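Local structure of GH62 hydrolase (Scytalidium thermophilum, 4PVA) at residues D163-E171 / L302-D310. The protein probably removes alpha-L-arabinofuranosyl side groups from arabinoxylan, as a family 62 glycoside hydrolase of a thermophilic fungus. Residues are numbered along the deposited sequence; the frame is centred on the assembly and turned at random.
Sequences DMWVVCDDE and LTDQTLTLD
Cys168 gives its backbone N-H to the carbonyl O of Gln305, N to O 3.0 Å, at the end of strand 162-168. The acceptor belongs to a type I beta turn, Asp304 to Leu307. One residue on, the CA-H of Thr306 points at Cys168 O, CA to O 3.3 Å. A water donates to both Cys168 O and Thr306 O.

Side chains pack on both sides of this link. Cys168 SG lies beside its own backbone N (chi1 -50°) and rests on the chain of Gln305, SG to CG 3.8 Å. Gln305 NE2 reaches Asp169 O through a second water, and its OE1 accepts from Glu109 N. Thr306 CG2 meets Asp170 CB at 4.0 Å.

Leu307 sends its side chain the other way, with CG beside the backbone N (chi1 -84°). Its CD1 approaches Trp165 CZ2 obliquely at 3.8 Å, while CD2 lies against Val166 O. Its CB touches Val167 CG2 at 3.9 Å.

Asp304 steadies the turn. Its OD1 takes Thr306 OG1 on the syn lone pair and Thr306 N from above the carboxylate plane, the latter closing an Asx turn.

Five sheets round a centre fit the five-bladed beta-propeller of this family. Strand 162-168 is the first strand of one blade, pairing with 178-184. Strand 308-309 pairs in parallel with 222-229 of the next blade, where Ile226 O receives Trp165 NE1. Gln305 and Leu307 also touch strand 101-108, so the turn packs among three blades.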
# COMPACT_ATOMS: atom_id res chain seq x y z
N ASP A 163 6.35 -1.42 -5.50
CA ASP A 163 5.00 -1.27 -4.98
C ASP A 163 4.11 -2.44 -5.29
O ASP A 163 3.15 -2.38 -6.10
CB ASP A 163 4.40 0.06 -5.42
CG ASP A 163 5.15 1.22 -4.86
OD1 ASP A 163 6.14 1.03 -4.10
OD2 ASP A 163 4.81 2.37 -5.12
N MSE A 164 4.38 -3.54 -4.59
CA MSE A 164 3.74 -4.82 -4.84
C MSE A 164 2.46 -4.95 -4.04
O MSE A 164 2.41 -4.62 -2.84
CB MSE A 164 4.74 -5.92 -4.40
CG MSE A 164 6.18 -5.75 -4.82
SE MSE A 164 6.28 -5.65 -6.77
CE MSE A 164 8.19 -5.20 -6.89
N TRP A 165 1.41 -5.46 -4.67
CA TRP A 165 0.10 -5.58 -4.03
C TRP A 165 -0.59 -6.87 -4.42
O TRP A 165 -0.81 -7.10 -5.61
CB TRP A 165 -0.80 -4.39 -4.47
CG TRP A 165 -2.13 -4.40 -3.81
CD1 TRP A 165 -3.27 -5.05 -4.20
CD2 TRP A 165 -2.47 -3.71 -2.62
NE1 TRP A 165 -4.29 -4.82 -3.31
CE2 TRP A 165 -3.80 -4.01 -2.32
CE3 TRP A 165 -1.75 -2.89 -1.75
CZ2 TRP A 165 -4.46 -3.47 -1.23
CZ3 TRP A 165 -2.41 -2.38 -0.64
CH2 TRP A 165 -3.73 -2.68 -0.40
N VAL A 166 -0.95 -7.69 -3.45
CA VAL A 166 -1.74 -8.89 -3.70
C VAL A 166 -3.20 -8.68 -3.32
O VAL A 166 -3.52 -8.10 -2.28
CB VAL A 166 -1.18 -10.10 -2.90
CG1 VAL A 166 -2.11 -11.31 -2.90
CG2 VAL A 166 0.19 -10.46 -3.43
N VAL A 167 -4.09 -9.20 -4.15
CA VAL A 167 -5.50 -9.31 -3.82
C VAL A 167 -6.07 -10.55 -4.46
O VAL A 167 -5.79 -10.84 -5.61
CB VAL A 167 -6.28 -8.02 -4.19
CG1 VAL A 167 -6.10 -7.69 -5.66
CG2 VAL A 167 -7.77 -8.15 -3.84
N CYS A 168 -6.87 -11.28 -3.70
CA CYS A 168 -7.45 -12.55 -4.14
C CYS A 168 -8.95 -12.43 -4.23
O CYS A 168 -9.56 -11.78 -3.39
CB CYS A 168 -7.07 -13.69 -3.18
SG CYS A 168 -5.30 -13.77 -2.81
N ASP A 169 -9.54 -13.04 -5.26
CA ASP A 169 -11.02 -13.07 -5.36
C ASP A 169 -11.58 -14.10 -4.37
O ASP A 169 -10.82 -14.80 -3.70
CB ASP A 169 -11.51 -13.26 -6.81
CG ASP A 169 -11.23 -14.66 -7.39
OD1 ASP A 169 -11.52 -15.65 -6.66
OD2 ASP A 169 -10.81 -14.79 -8.56
N ASP A 170 -12.89 -14.09 -4.20
CA ASP A 170 -13.49 -14.96 -3.18
C ASP A 170 -14.27 -16.11 -3.82
O ASP A 170 -15.23 -16.63 -3.22
CB ASP A 170 -14.31 -14.17 -2.14
CG ASP A 170 -15.61 -13.71 -2.67
OD1 ASP A 170 -15.81 -13.81 -3.89
OD2 ASP A 170 -16.48 -13.25 -1.87
N GLU A 171 -13.91 -16.49 -5.04
CA GLU A 171 -14.53 -17.66 -5.70
C GLU A 171 -14.45 -18.88 -4.83
O GLU A 171 -13.46 -19.07 -4.13
CB GLU A 171 -13.89 -17.95 -7.05
CG GLU A 171 -14.29 -16.99 -8.13
N LEU A 302 -11.12 -6.47 8.22
CA LEU A 302 -11.34 -7.73 7.53
C LEU A 302 -9.98 -8.04 6.94
O LEU A 302 -9.61 -7.52 5.88
CB LEU A 302 -12.45 -7.58 6.48
CG LEU A 302 -13.78 -7.08 7.05
CD1 LEU A 302 -14.74 -6.82 5.92
CD2 LEU A 302 -14.38 -8.08 8.02
N THR A 303 -9.21 -8.84 7.64
CA THR A 303 -7.76 -8.89 7.41
C THR A 303 -7.27 -9.93 6.42
O THR A 303 -6.07 -9.99 6.18
CB THR A 303 -7.02 -9.14 8.72
OG1 THR A 303 -7.46 -10.39 9.26
CG2 THR A 303 -7.30 -8.04 9.70
N ASP A 304 -8.18 -10.67 5.79
CA ASP A 304 -7.78 -11.80 4.96
C ASP A 304 -7.36 -11.38 3.54
O ASP A 304 -7.33 -10.17 3.20
CB ASP A 304 -8.82 -12.92 4.96
CG ASP A 304 -9.96 -12.74 4.04
OD1 ASP A 304 -10.04 -11.76 3.27
OD2 ASP A 304 -10.89 -13.59 4.07
N GLN A 305 -7.05 -12.35 2.70
CA GLN A 305 -6.43 -12.14 1.42
C GLN A 305 -7.34 -11.56 0.36
O GLN A 305 -6.88 -11.33 -0.74
CB GLN A 305 -5.82 -13.48 0.93
CG GLN A 305 -6.85 -14.53 0.53
CD GLN A 305 -7.46 -15.32 1.68
OE1 GLN A 305 -7.05 -15.24 2.81
NE2 GLN A 305 -8.45 -16.08 1.33
N THR A 306 -8.61 -11.38 0.71
CA THR A 306 -9.53 -10.74 -0.22
C THR A 306 -9.47 -9.21 -0.19
O THR A 306 -10.10 -8.55 -1.02
CB THR A 306 -11.00 -11.22 -0.03
OG1 THR A 306 -11.48 -10.80 1.25
CG2 THR A 306 -11.11 -12.74 -0.16
N LEU A 307 -8.78 -8.63 0.80
CA LEU A 307 -8.58 -7.17 0.88
C LEU A 307 -9.93 -6.46 0.80
O LEU A 307 -10.13 -5.48 0.08
CB LEU A 307 -7.61 -6.70 -0.20
CG LEU A 307 -6.11 -6.83 0.12
CD1 LEU A 307 -5.71 -5.96 1.28
CD2 LEU A 307 -5.68 -8.28 0.39
N THR A 308 -10.85 -6.93 1.63
CA THR A 308 -12.21 -6.43 1.69
C THR A 308 -12.37 -5.26 2.67
O THR A 308 -11.89 -5.32 3.78
CB THR A 308 -13.20 -7.55 2.03
OG1 THR A 308 -13.06 -8.60 1.07
CG2 THR A 308 -14.64 -7.05 2.00
N LEU A 309 -13.06 -4.22 2.21
CA LEU A 309 -13.44 -3.06 3.02
C LEU A 309 -14.95 -3.07 3.26
O LEU A 309 -15.73 -3.29 2.35
CB LEU A 309 -13.07 -1.75 2.31
CG LEU A 309 -11.61 -1.62 1.86
CD1 LEU A 309 -11.39 -0.24 1.30
CD2 LEU A 309 -10.65 -1.90 2.98
N ASP A 310 -15.33 -2.76 4.49
CA ASP A 310 -16.73 -2.61 4.88
C ASP A 310 -17.09 -1.14 4.85
O ASP A 310 -16.74 -0.40 5.76
CB ASP A 310 -16.94 -3.18 6.28
CG ASP A 310 -18.37 -3.08 6.75
OD1 ASP A 310 -19.20 -2.40 6.12
OD2 ASP A 310 -18.64 -3.75 7.77
O HOH W 1 -11.38 -9.75 -3.14
O HOH W 2 -10.01 -16.03 -1.26